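Local coordinates for DPS family protein (Vibrio cholerae O1 biovar El Tor, PDB 3IQ1) that probably binds and oxidises iron, as a member of the ferritin-like Dps family that assembles into a twelve-subunit particle, at residues B[69-73]-B[133-139]; B[37-41]-B[56-60]; B[25-30]-B[116-121]; B[18-23]-B[124-128]. One frame throughout, in Å; residues are numbered along the deposited sequence.

Interaction 1. Residues B[69-73]-B[133-139]; sequences ELAER and DEGTSAL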
loop_
_atom_site.group_PDB
_atom_site.type_symbol
_atom_site.label_atom_id
_atom_site.label_comp_id
_atom_site.label_asym_id
_atom_site.label_seq_id
_atom_site.Cartn_x
_atom_site.Cartn_y
_atom_site.Cartn_z
ATOM N N GLU B 69 3.842 -4.862 26.458
ATOM C CA GLU B 69 5.230 -5.347 26.492
ATOM C C GLU B 69 5.691 -5.606 27.929
ATOM O O GLU B 69 6.441 -6.505 28.192
ATOM C CB GLU B 69 6.208 -4.461 25.681
ATOM C CG GLU B 69 7.575 -5.142 25.250
ATOM C CD GLU B 69 8.414 -4.373 24.189
ATOM O OE1 GLU B 69 9.493 -4.865 23.798
ATOM O OE2 GLU B 69 8.004 -3.295 23.732
ATOM N N LEU B 70 5.222 -4.779 28.843
ATOM C CA LEU B 70 5.561 -4.944 30.239
ATOM C C LEU B 70 4.925 -6.179 30.873
ATOM O O LEU B 70 5.602 -6.967 31.532
ATOM C CB LEU B 70 5.164 -3.660 30.957
ATOM C CG LEU B 70 5.470 -3.409 32.364
ATOM C CD1 LEU B 70 6.977 -3.669 32.654
ATOM C CD2 LEU B 70 5.094 -1.911 32.654
ATOM N N ALA B 71 3.625 -6.406 30.637
ATOM C CA ALA B 71 2.990 -7.618 31.119
ATOM C C ALA B 71 3.677 -8.863 30.532
ATOM O O ALA B 71 3.899 -9.820 31.282
ATOM C CB ALA B 71 1.488 -7.647 30.750
ATOM N N GLU B 72 4.044 -8.810 29.260
ATOM C CA GLU B 72 4.748 -9.938 28.591
ATOM C C GLU B 72 6.138 -10.162 29.222
ATOM O O GLU B 72 6.573 -11.309 29.360
ATOM C CB GLU B 72 4.920 -9.690 27.119
ATOM C CG GLU B 72 3.707 -9.720 26.344
ATOM C CD GLU B 72 4.020 -9.650 24.873
ATOM O OE1 GLU B 72 5.060 -9.006 24.461
ATOM O OE2 GLU B 72 3.203 -10.232 24.161
ATOM N N ARG B 73 6.835 -9.097 29.584
ATOM C CA ARG B 73 8.148 -9.249 30.258
ATOM C C ARG B 73 7.974 -9.954 31.614
ATOM O O ARG B 73 8.752 -10.790 31.975
ATOM C CB ARG B 73 8.872 -7.899 30.443
ATOM C CG ARG B 73 10.288 -8.001 30.936
ATOM C CD ARG B 73 11.226 -8.730 29.973
ATOM N NE ARG B 73 12.439 -9.175 30.626
ATOM C CZ ARG B 73 13.254 -10.095 30.125
ATOM N NH1 ARG B 73 13.024 -10.571 28.901
ATOM N NH2 ARG B 73 14.328 -10.486 30.795
ATOM N N ASP B 133 20.321 -9.075 34.124
ATOM C CA ASP B 133 19.070 -9.282 33.417
ATOM C C ASP B 133 19.000 -8.254 32.227
ATOM O O ASP B 133 18.330 -7.218 32.266
ATOM C CB ASP B 133 17.855 -9.197 34.342
ATOM C CG ASP B 133 16.548 -9.468 33.628
ATOM O OD1 ASP B 133 16.541 -9.586 32.381
ATOM O OD2 ASP B 133 15.497 -9.513 34.295
ATOM N N GLU B 134 19.636 -8.638 31.131
ATOM C CA GLU B 134 19.753 -7.777 29.967
ATOM C C GLU B 134 18.408 -7.572 29.263
ATOM O O GLU B 134 18.141 -6.484 28.773
ATOM C CB GLU B 134 20.716 -8.382 28.970
ATOM C CG GLU B 134 20.874 -7.519 27.712
ATOM C CD GLU B 134 21.389 -6.121 28.003
ATOM O OE1 GLU B 134 22.145 -5.972 29.035
ATOM O OE2 GLU B 134 21.089 -5.206 27.189
ATOM N N GLY B 135 17.573 -8.596 29.220
ATOM C CA GLY B 135 16.253 -8.422 28.614
ATOM C C GLY B 135 15.375 -7.373 29.288
ATOM O O GLY B 135 14.713 -6.573 28.641
ATOM N N THR B 136 15.429 -7.350 30.616
ATOM C CA THR B 136 14.706 -6.350 31.383
ATOM C C THR B 136 15.367 -5.012 31.243
ATOM O O THR B 136 14.689 -4.013 31.032
ATOM C CB THR B 136 14.555 -6.738 32.851
ATOM O OG1 THR B 136 13.839 -7.964 32.936
ATOM C CG2 THR B 136 13.819 -5.637 33.700
ATOM N N SER B 137 16.708 -4.980 31.316
ATOM C CA SER B 137 17.447 -3.731 31.132
ATOM C C SER B 137 17.104 -3.052 29.820
ATOM O O SER B 137 16.889 -1.837 29.775
ATOM C CB SER B 137 18.958 -3.998 31.158
ATOM O OG SER B 137 19.371 -4.259 32.476
ATOM N N ALA B 138 17.097 -3.831 28.754
ATOM C CA ALA B 138 16.895 -3.331 27.411
ATOM C C ALA B 138 15.522 -2.709 27.311
ATOM O O ALA B 138 15.342 -1.735 26.654
ATOM C CB ALA B 138 17.061 -4.476 26.378
ATOM N N LEU B 139 14.518 -3.336 27.918
ATOM C CA LEU B 139 13.163 -2.770 27.909
ATOM C C LEU B 139 13.113 -1.423 28.608
ATOM O O LEU B 139 12.539 -0.473 28.103
ATOM C CB LEU B 139 12.180 -3.725 28.584
ATOM C CG LEU B 139 10.692 -3.410 28.444
ATOM C CD1 LEU B 139 10.314 -3.457 26.935
ATOM C CD2 LEU B 139 9.733 -4.344 29.221
#

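Interaction 2. Residues B[37-41]-B[56-60]; sequences TRGYH and FEEIY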
loop_
_atom_site.group_PDB
_atom_site.type_symbol
_atom_site.label_atom_id
_atom_site.label_comp_id
_atom_site.label_asym_id
_atom_site.label_seq_id
_atom_site.Cartn_x
_atom_site.Cartn_y
_atom_site.Cartn_z
ATOM N N THR B 37 -5.074 9.439 31.081
ATOM C CA THR B 37 -4.840 9.984 29.760
ATOM C C THR B 37 -6.060 9.781 28.852
ATOM O O THR B 37 -6.381 10.671 28.036
ATOM C CB THR B 37 -3.565 9.398 29.130
ATOM O OG1 THR B 37 -2.497 9.569 30.056
ATOM C CG2 THR B 37 -3.213 10.110 27.807
ATOM N N ARG B 38 -6.772 8.644 29.002
ATOM C CA ARG B 38 -8.013 8.459 28.305
ATOM C C ARG B 38 -9.001 9.553 28.729
ATOM O O ARG B 38 -9.682 10.149 27.873
ATOM C CB ARG B 38 -8.567 7.073 28.572
ATOM C CG ARG B 38 -7.739 5.996 27.913
ATOM C CD ARG B 38 -8.169 5.773 26.547
ATOM N NE ARG B 38 -9.249 4.772 26.452
ATOM C CZ ARG B 38 -9.779 4.405 25.307
ATOM N NH1 ARG B 38 -9.384 4.979 24.198
ATOM N NH2 ARG B 38 -10.705 3.445 25.244
ATOM N N GLY B 39 -9.068 9.837 30.036
ATOM C CA GLY B 39 -9.908 10.912 30.538
ATOM C C GLY B 39 -9.503 12.259 29.926
ATOM O O GLY B 39 -10.333 13.082 29.561
ATOM N N TYR B 40 -8.208 12.515 29.859
ATOM C CA TYR B 40 -7.754 13.782 29.293
ATOM C C TYR B 40 -8.255 13.964 27.858
ATOM O O TYR B 40 -8.668 15.081 27.469
ATOM C CB TYR B 40 -6.234 13.899 29.323
ATOM C CG TYR B 40 -5.533 13.798 30.685
ATOM C CD1 TYR B 40 -6.171 14.063 31.868
ATOM C CD2 TYR B 40 -4.174 13.488 30.745
ATOM C CE1 TYR B 40 -5.481 13.981 33.099
ATOM C CE2 TYR B 40 -3.485 13.417 31.913
ATOM C CZ TYR B 40 -4.116 13.659 33.120
ATOM O OH TYR B 40 -3.447 13.595 34.322
ATOM N N HIS B 41 -8.151 12.889 27.065
ATOM C CA HIS B 41 -8.669 12.806 25.695
ATOM C C HIS B 41 -10.138 13.095 25.614
ATOM O O HIS B 41 -10.573 13.901 24.811
ATOM C CB HIS B 41 -8.322 11.413 25.152
ATOM C CG HIS B 41 -9.004 11.016 23.893
ATOM N ND1 HIS B 41 -8.691 11.557 22.651
ATOM C CD2 HIS B 41 -9.911 10.040 23.662
ATOM C CE1 HIS B 41 -9.414 10.952 21.725
ATOM N NE2 HIS B 41 -10.184 10.042 22.310
ATOM N N PHE B 56 -3.459 13.464 23.006
ATOM C CA PHE B 56 -3.717 12.555 24.123
ATOM C C PHE B 56 -3.936 11.138 23.602
ATOM O O PHE B 56 -3.492 10.180 24.233
ATOM C CB PHE B 56 -4.861 13.035 24.990
ATOM C CG PHE B 56 -4.572 14.322 25.735
ATOM C CD1 PHE B 56 -3.335 14.572 26.306
ATOM C CD2 PHE B 56 -5.553 15.245 25.913
ATOM C CE1 PHE B 56 -3.107 15.777 26.987
ATOM C CE2 PHE B 56 -5.346 16.397 26.590
ATOM C CZ PHE B 56 -4.113 16.680 27.117
ATOM N N GLU B 57 -4.648 10.991 22.485
ATOM C CA GLU B 57 -4.794 9.680 21.866
ATOM C C GLU B 57 -3.449 9.076 21.431
ATOM O O GLU B 57 -3.194 7.891 21.664
ATOM C CB GLU B 57 -5.789 9.735 20.696
ATOM C CG GLU B 57 -5.995 8.432 20.014
ATOM C CD GLU B 57 -6.931 8.524 18.807
ATOM O OE1 GLU B 57 -6.853 9.503 18.030
ATOM O OE2 GLU B 57 -7.653 7.551 18.584
ATOM N N GLU B 58 -2.578 9.880 20.827
ATOM C CA GLU B 58 -1.240 9.410 20.480
ATOM C C GLU B 58 -0.528 8.887 21.726
ATOM O O GLU B 58 0.083 7.820 21.707
ATOM C CB GLU B 58 -0.462 10.560 19.854
ATOM C CG GLU B 58 0.911 10.225 19.516
ATOM C CD GLU B 58 1.700 11.427 19.032
ATOM O OE1 GLU B 58 1.079 12.444 18.696
ATOM O OE2 GLU B 58 2.934 11.304 18.954
ATOM N N ILE B 59 -0.619 9.654 22.789
ATOM C CA ILE B 59 0.083 9.345 24.029
ATOM C C ILE B 59 -0.464 8.064 24.679
ATOM O O ILE B 59 0.320 7.163 25.001
ATOM C CB ILE B 59 0.093 10.511 24.981
ATOM C CG1 ILE B 59 1.036 11.584 24.356
ATOM C CG2 ILE B 59 0.535 10.034 26.364
ATOM C CD1 ILE B 59 1.071 12.904 25.053
ATOM N N TYR B 60 -1.791 7.942 24.824
ATOM C CA TYR B 60 -2.309 6.700 25.409
ATOM C C TYR B 60 -2.150 5.441 24.533
ATOM O O TYR B 60 -2.002 4.331 25.069
ATOM C CB TYR B 60 -3.732 6.833 25.964
ATOM C CG TYR B 60 -4.889 6.942 25.012
ATOM C CD1 TYR B 60 -5.713 8.030 25.062
ATOM C CD2 TYR B 60 -5.205 5.924 24.154
ATOM C CE1 TYR B 60 -6.804 8.123 24.243
ATOM C CE2 TYR B 60 -6.317 5.997 23.312
ATOM C CZ TYR B 60 -7.112 7.092 23.387
ATOM O OH TYR B 60 -8.237 7.171 22.564
#

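Interaction 3. Residues B[25-30]-B[116-121]; sequences NLLANY and ILLHQQ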
loop_
_atom_site.group_PDB
_atom_site.type_symbol
_atom_site.label_atom_id
_atom_site.label_comp_id
_atom_site.label_asym_id
_atom_site.label_seq_id
_atom_site.Cartn_x
_atom_site.Cartn_y
_atom_site.Cartn_z
ATOM N N ASN B 25 4.752 -3.300 39.884
ATOM C CA ASN B 25 4.403 -1.951 40.429
ATOM C C ASN B 25 4.442 -0.906 39.330
ATOM O O ASN B 25 3.634 -0.003 39.253
ATOM C CB ASN B 25 5.297 -1.570 41.601
ATOM C CG ASN B 25 4.986 -2.363 42.831
ATOM O OD1 ASN B 25 3.837 -2.837 43.042
ATOM N ND2 ASN B 25 5.998 -2.479 43.717
ATOM N N LEU B 26 5.392 -1.056 38.425
ATOM C CA LEU B 26 5.453 -0.172 37.267
ATOM C C LEU B 26 4.190 -0.284 36.414
ATOM O O LEU B 26 3.650 0.719 35.968
ATOM C CB LEU B 26 6.690 -0.440 36.440
ATOM C CG LEU B 26 6.953 0.440 35.198
ATOM C CD1 LEU B 26 7.210 1.879 35.538
ATOM C CD2 LEU B 26 8.107 -0.157 34.407
ATOM N N LEU B 27 3.775 -1.509 36.132
ATOM C CA LEU B 27 2.569 -1.807 35.345
ATOM C C LEU B 27 1.346 -1.155 35.976
ATOM O O LEU B 27 0.543 -0.562 35.269
ATOM C CB LEU B 27 2.414 -3.329 35.229
ATOM C CG LEU B 27 1.144 -3.821 34.555
ATOM C CD1 LEU B 27 1.025 -3.283 33.143
ATOM C CD2 LEU B 27 1.114 -5.329 34.564
ATOM N N ALA B 28 1.226 -1.231 37.295
ATOM C CA ALA B 28 0.145 -0.535 38.016
ATOM C C ALA B 28 0.108 0.956 37.750
ATOM O O ALA B 28 -0.956 1.525 37.500
ATOM C CB ALA B 28 0.256 -0.799 39.505
ATOM N N ASN B 29 1.290 1.583 37.800
ATOM C CA ASN B 29 1.393 2.979 37.488
ATOM C C ASN B 29 0.990 3.249 36.048
ATOM O O ASN B 29 0.281 4.214 35.779
ATOM C CB ASN B 29 2.787 3.486 37.781
ATOM C CG ASN B 29 3.018 3.708 39.291
ATOM O OD1 ASN B 29 4.071 3.269 39.837
ATOM N ND2 ASN B 29 2.133 4.355 39.944
ATOM N N TYR B 30 1.488 2.452 35.107
ATOM C CA TYR B 30 1.073 2.617 33.722
ATOM C C TYR B 30 -0.416 2.581 33.529
ATOM O O TYR B 30 -0.973 3.335 32.712
ATOM C CB TYR B 30 1.720 1.598 32.789
ATOM C CG TYR B 30 3.026 1.979 32.173
ATOM C CD1 TYR B 30 4.234 1.701 32.789
ATOM C CD2 TYR B 30 3.069 2.612 30.963
ATOM C CE1 TYR B 30 5.424 2.043 32.221
ATOM C CE2 TYR B 30 4.306 2.940 30.374
ATOM C CZ TYR B 30 5.451 2.682 31.007
ATOM O OH TYR B 30 6.645 3.053 30.403
ATOM N N ILE B 116 7.343 9.968 37.408
ATOM C CA ILE B 116 7.255 8.723 38.195
ATOM C C ILE B 116 7.662 7.489 37.368
ATOM O O ILE B 116 8.475 6.686 37.802
ATOM C CB ILE B 116 5.839 8.539 38.812
ATOM C CG1 ILE B 116 5.669 9.563 39.947
ATOM C CG2 ILE B 116 5.670 7.146 39.293
ATOM C CD1 ILE B 116 4.281 9.684 40.483
ATOM N N LEU B 117 7.127 7.346 36.168
ATOM C CA LEU B 117 7.533 6.229 35.324
ATOM C C LEU B 117 9.050 6.252 35.115
ATOM O O LEU B 117 9.720 5.231 35.188
ATOM C CB LEU B 117 6.777 6.237 33.978
ATOM C CG LEU B 117 5.252 6.136 34.074
ATOM C CD1 LEU B 117 4.700 6.020 32.629
ATOM C CD2 LEU B 117 4.824 4.952 34.943
ATOM N N LEU B 118 9.608 7.409 34.763
ATOM C CA LEU B 118 11.044 7.460 34.481
ATOM C C LEU B 118 11.848 7.062 35.700
ATOM O O LEU B 118 12.803 6.321 35.590
ATOM C CB LEU B 118 11.463 8.872 34.050
ATOM C CG LEU B 118 11.138 9.248 32.621
ATOM C CD1 LEU B 118 11.342 10.729 32.411
ATOM C CD2 LEU B 118 11.926 8.463 31.577
ATOM N N HIS B 119 11.466 7.589 36.863
ATOM C CA HIS B 119 12.175 7.328 38.114
ATOM C C HIS B 119 12.146 5.823 38.387
ATOM O O HIS B 119 13.187 5.217 38.726
ATOM C CB HIS B 119 11.474 8.131 39.202
ATOM C CG HIS B 119 12.149 8.119 40.516
ATOM N ND1 HIS B 119 11.941 7.117 41.433
ATOM C CD2 HIS B 119 12.945 9.036 41.116
ATOM C CE1 HIS B 119 12.646 7.374 42.518
ATOM N NE2 HIS B 119 13.236 8.549 42.369
ATOM N N GLN B 120 10.981 5.206 38.247
ATOM C CA GLN B 120 10.824 3.758 38.550
ATOM C C GLN B 120 11.564 2.911 37.536
ATOM O O GLN B 120 12.208 1.931 37.881
ATOM C CB GLN B 120 9.375 3.311 38.546
ATOM C CG GLN B 120 8.622 3.434 39.714
ATOM C CD GLN B 120 7.266 2.777 39.402
ATOM O OE1 GLN B 120 6.593 3.214 38.485
ATOM N NE2 GLN B 120 6.985 1.701 40.006
ATOM N N GLN B 121 11.530 3.336 36.259
ATOM C CA GLN B 121 12.251 2.614 35.200
ATOM C C GLN B 121 13.762 2.679 35.399
ATOM O O GLN B 121 14.421 1.679 35.190
ATOM C CB GLN B 121 11.819 3.117 33.833
ATOM C CG GLN B 121 10.374 2.714 33.570
ATOM C CD GLN B 121 9.603 3.427 32.512
ATOM O OE1 GLN B 121 8.566 2.927 32.120
ATOM N NE2 GLN B 121 10.135 4.509 31.937
#

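Interaction 4. Residues B[18-23]-B[124-128]; sequences KLANAL and ILELA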
loop_
_atom_site.group_PDB
_atom_site.type_symbol
_atom_site.label_atom_id
_atom_site.label_comp_id
_atom_site.label_asym_id
_atom_site.label_seq_id
_atom_site.Cartn_x
_atom_site.Cartn_y
_atom_site.Cartn_z
ATOM N N LYS B 18 12.131 -10.712 42.187
ATOM C CA LYS B 18 12.263 -9.351 42.694
ATOM C C LYS B 18 12.039 -8.350 41.570
ATOM O O LYS B 18 11.319 -7.343 41.739
ATOM C CB LYS B 18 13.643 -9.154 43.292
ATOM C CG LYS B 18 13.895 -7.776 43.909
ATOM C CD LYS B 18 15.144 -7.809 44.797
ATOM C CE LYS B 18 15.713 -6.421 45.064
ATOM N NZ LYS B 18 16.900 -6.510 45.956
ATOM N N LEU B 19 12.672 -8.621 40.427
ATOM C CA LEU B 19 12.465 -7.769 39.238
ATOM C C LEU B 19 11.027 -7.748 38.791
ATOM O O LEU B 19 10.489 -6.684 38.485
ATOM C CB LEU B 19 13.400 -8.185 38.106
ATOM C CG LEU B 19 14.772 -7.536 38.292
ATOM C CD1 LEU B 19 15.939 -8.337 37.628
ATOM C CD2 LEU B 19 14.762 -5.986 37.973
ATOM N N ALA B 20 10.381 -8.892 38.837
ATOM C CA ALA B 20 8.973 -8.984 38.394
ATOM C C ALA B 20 8.076 -8.205 39.320
ATOM O O ALA B 20 7.146 -7.541 38.850
ATOM C CB ALA B 20 8.509 -10.394 38.337
ATOM N N ASN B 21 8.354 -8.269 40.615
ATOM C CA ASN B 21 7.610 -7.459 41.598
ATOM C C ASN B 21 7.684 -5.946 41.285
ATOM O O ASN B 21 6.637 -5.234 41.270
ATOM C CB ASN B 21 8.144 -7.688 42.992
ATOM C CG ASN B 21 7.866 -9.078 43.536
ATOM O OD1 ASN B 21 7.031 -9.805 43.009
ATOM N ND2 ASN B 21 8.558 -9.442 44.647
ATOM N N ALA B 22 8.880 -5.474 40.963
ATOM C CA ALA B 22 9.086 -4.062 40.633
ATOM C C ALA B 22 8.411 -3.705 39.300
ATOM O O ALA B 22 7.789 -2.626 39.179
ATOM C CB ALA B 22 10.579 -3.737 40.522
ATOM N N LEU B 23 8.512 -4.625 38.324
ATOM C CA LEU B 23 7.833 -4.459 37.070
ATOM C C LEU B 23 6.290 -4.396 37.225
ATOM O O LEU B 23 5.611 -3.680 36.499
ATOM C CB LEU B 23 8.242 -5.499 36.053
ATOM C CG LEU B 23 9.709 -5.411 35.516
ATOM C CD1 LEU B 23 10.072 -6.716 34.843
ATOM C CD2 LEU B 23 9.887 -4.219 34.549
ATOM N N ILE B 124 14.574 0.149 38.170
ATOM C CA ILE B 124 14.529 -1.197 37.629
ATOM C C ILE B 124 15.734 -1.471 36.750
ATOM O O ILE B 124 16.334 -2.562 36.790
ATOM C CB ILE B 124 13.202 -1.493 36.886
ATOM C CG1 ILE B 124 12.042 -1.447 37.876
ATOM C CG2 ILE B 124 13.286 -2.866 36.177
ATOM C CD1 ILE B 124 10.663 -1.370 37.203
ATOM N N LEU B 125 16.086 -0.506 35.889
ATOM C CA LEU B 125 17.283 -0.654 35.065
ATOM C C LEU B 125 18.517 -0.945 35.905
ATOM O O LEU B 125 19.322 -1.820 35.576
ATOM C CB LEU B 125 17.518 0.589 34.211
ATOM C CG LEU B 125 18.754 0.615 33.334
ATOM C CD1 LEU B 125 18.707 -0.471 32.337
ATOM C CD2 LEU B 125 18.806 1.981 32.625
ATOM N N GLU B 126 18.678 -0.187 36.975
ATOM C CA GLU B 126 19.850 -0.378 37.842
ATOM C C GLU B 126 19.845 -1.771 38.466
ATOM O O GLU B 126 20.868 -2.453 38.491
ATOM C CB GLU B 126 19.843 0.669 38.963
ATOM C CG GLU B 126 21.101 0.707 39.767
ATOM C CD GLU B 126 21.208 1.920 40.720
ATOM O OE1 GLU B 126 20.579 2.976 40.470
ATOM O OE2 GLU B 126 21.959 1.784 41.708
ATOM N N LEU B 127 18.696 -2.202 38.980
ATOM C CA LEU B 127 18.590 -3.521 39.636
ATOM C C LEU B 127 18.894 -4.621 38.617
ATOM O O LEU B 127 19.612 -5.584 38.891
ATOM C CB LEU B 127 17.185 -3.689 40.202
ATOM C CG LEU B 127 16.916 -5.030 40.891
ATOM C CD1 LEU B 127 17.894 -5.250 42.068
ATOM C CD2 LEU B 127 15.449 -5.071 41.380
ATOM N N ALA B 128 18.315 -4.498 37.420
ATOM C CA ALA B 128 18.504 -5.497 36.391
ATOM C C ALA B 128 19.991 -5.588 36.011
ATOM O O ALA B 128 20.519 -6.662 35.765
ATOM C CB ALA B 128 17.683 -5.156 35.153
#

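Interaction 1. Residues B[69-73]-B[133-139]
The N-terminal cap of helix 134-158 is the element on which R73 of helix 49-76 lands, where the two helices run antiparallel. D133 sits at the N-cap position and takes the backbone N-H of T136 on OD1, while its OD2 receives the hydroxyl proton of T136 at 2.6 Å from OG1. That same OG1 is the acceptor for R73: NE donates to it over 3.0 Å in a fairly straight bond (158°), with the oxygen close to the guanidinium plane. NH2 of R73 adds a salt bridge to D133 OD1 at 2.9 Å, although the bond itself is bent and weak. One face of the guanidinium lies over the backbone of G135, whose C is 3.5 Å above the plane. The bend at chi2 (63°) carries the arginine across to the cap. Its third nitrogen, NH1, is in a salt bridge with E148 of a second subunit, so the group is held from both sides of a subunit boundary. Nearby, L139 passes antiparallel to two side chains: its CD1 packs on CD of E69 at 3.5 Å and its CD2 on CB of R73 at 3.9 Å. With an arginine bonded to T136 and in a salt bridge with D133, this is an aspartate N-cap of helix 134-158, contacted from the neighbouring helix within a four-helix bundle of the ferritin type.

Interaction 2. Residues B[37-41]-B[56-60]
T37, R38, Y40 and H41 meet F56 and Y60 across the helical hairpin of the ferritin-like bundle, where helices 13-43 and 49-76 run antiparallel and the axes of segments 37-41 and 56-60 approach to 8.8 Å. Aromatic contacts dominate. Y60 turns an edge to the face of H41, with ring centroids 5.2 Å apart and planes at 79°, and Y40 presents an edge to the face of F56 in a second T-shaped pair that is more tilted. Two CH-pi contacts accompany them: CD of R38 stands 3.4 Å from the centroid of the Y60 ring, almost on its normal, and CB of Y40 lies over the F56 ring. Y60 is thus sandwiched, since CA of E57 in its own helix lies over the opposite face; its chi1 of 73° sets CG between the backbone N and the carbonyl carbon. Aliphatic packing is supplied by T37, whose CG2 touches CG2 of I59 at 4.0 Å. The polar ends have partners beyond the two segments: R38 is in a salt bridge with D68 of another subunit, and H41 ND1 bonds to the backbone O of H53 in the same chain, while H41 also packs on E72 of that other subunit. This is consistent with the intersubunit setting of the ferroxidase site in Dps proteins. On the tyrosine, the phenol OH of Y60 reaches to 3.0 Å from NH1 of R38.

Interaction 3. Residues B[25-30]-B[116-121]
Y30 offers one face of its ring to L117, whose CD1 lies 3.9 Å from the ring centroid and only 14° off the normal, a CH-pi contact. The second methyl of the same leucine, CD2, also stays near the ring, and meets CD1 of L26 at 3.9 Å and CB of N29 at 3.8 Å, so L117 wedges between three residues of helix 13-43. L26 in turn lies across Q121: its CD2 is 3.8 Å from CG of the glutamine, the two side chains meeting at about a right angle. The phenol hydroxyl of Y30 donates to OE1 of Q121 over 2.6 Å, arriving in the carbonyl plane at a C=O...donor angle of 146°. Beyond the two segments, Q147 of helix 134-158 bonds to both Y30 OH and Q121 NE2, closing a small ring of polar groups inside the antiparallel four-helix bundle. Chemically, the buried hydroxyl gives its proton to one glutamine and accepts from another, and Q121 likewise uses both ends of its amide, which should fix the amide's rotation beside L26 and among M140, Y143 and I144 of helix 134-158.

Interaction 4. Residues B[18-23]-B[124-128]
No ring, amide or carboxylate enters where L19 meets L127 and I124; there are no flat faces or edges to match, and aliphatic branches do all the touching. The methyl CD2 of L19 is the common point: it packs on CD2 of L127 at 3.6 Å, on CG2 of I124 at 3.9 Å and, more loosely, on CB of A128. L19 and L127 lie alongside one another, pointing opposite ways, and CD2 of L19 also reaches the backbone N of A128. One turn further on, CB of A22 rests against CG1 of I124 at 3.8 Å. With CG1 of I124 anti to its carbonyl carbon (chi1 -65°), the terminal CD1 can extend over the backbone of A22, 3.7 Å from its O, and still meet CD2 of L23 at 4.0 Å. At the exposed margin, in one of two modelled conformers, the extended chain of K18 lays CE against CD1 of L127 at 3.9 Å. The two segments are nearly antiparallel, at 172°. They belong to helices 13-43 and 103-131 of the ferritin-like bundle; on the inner side M140 of helix 134-158 touches both L23 and I124, and L70, R73 and I74 of helix 49-76 pack against L23.

How the interactions relate
Interactions 1, 3 and 4 form one continuous region of the four-helix bundle, whereas interaction 2 stands apart. Interactions 1 and 4 have centres 9 Å apart and join through L70 CD1 and L23 CD2, 3.5 Å from each other, and through A128 and D133, which span the turn between helices 103-131 and 134-158. L70 also packs on Y30 and L26 of interaction 3, and L26 in turn reaches I124 of interaction 4. Interaction 2 lies about 24 Å from interaction 1, centre to centre, on the other side of the chain's centre. Even so, H41 of interaction 2 packs on E72 of another subunit, the same position that lies within 69-73 here, so assembly links the two regions.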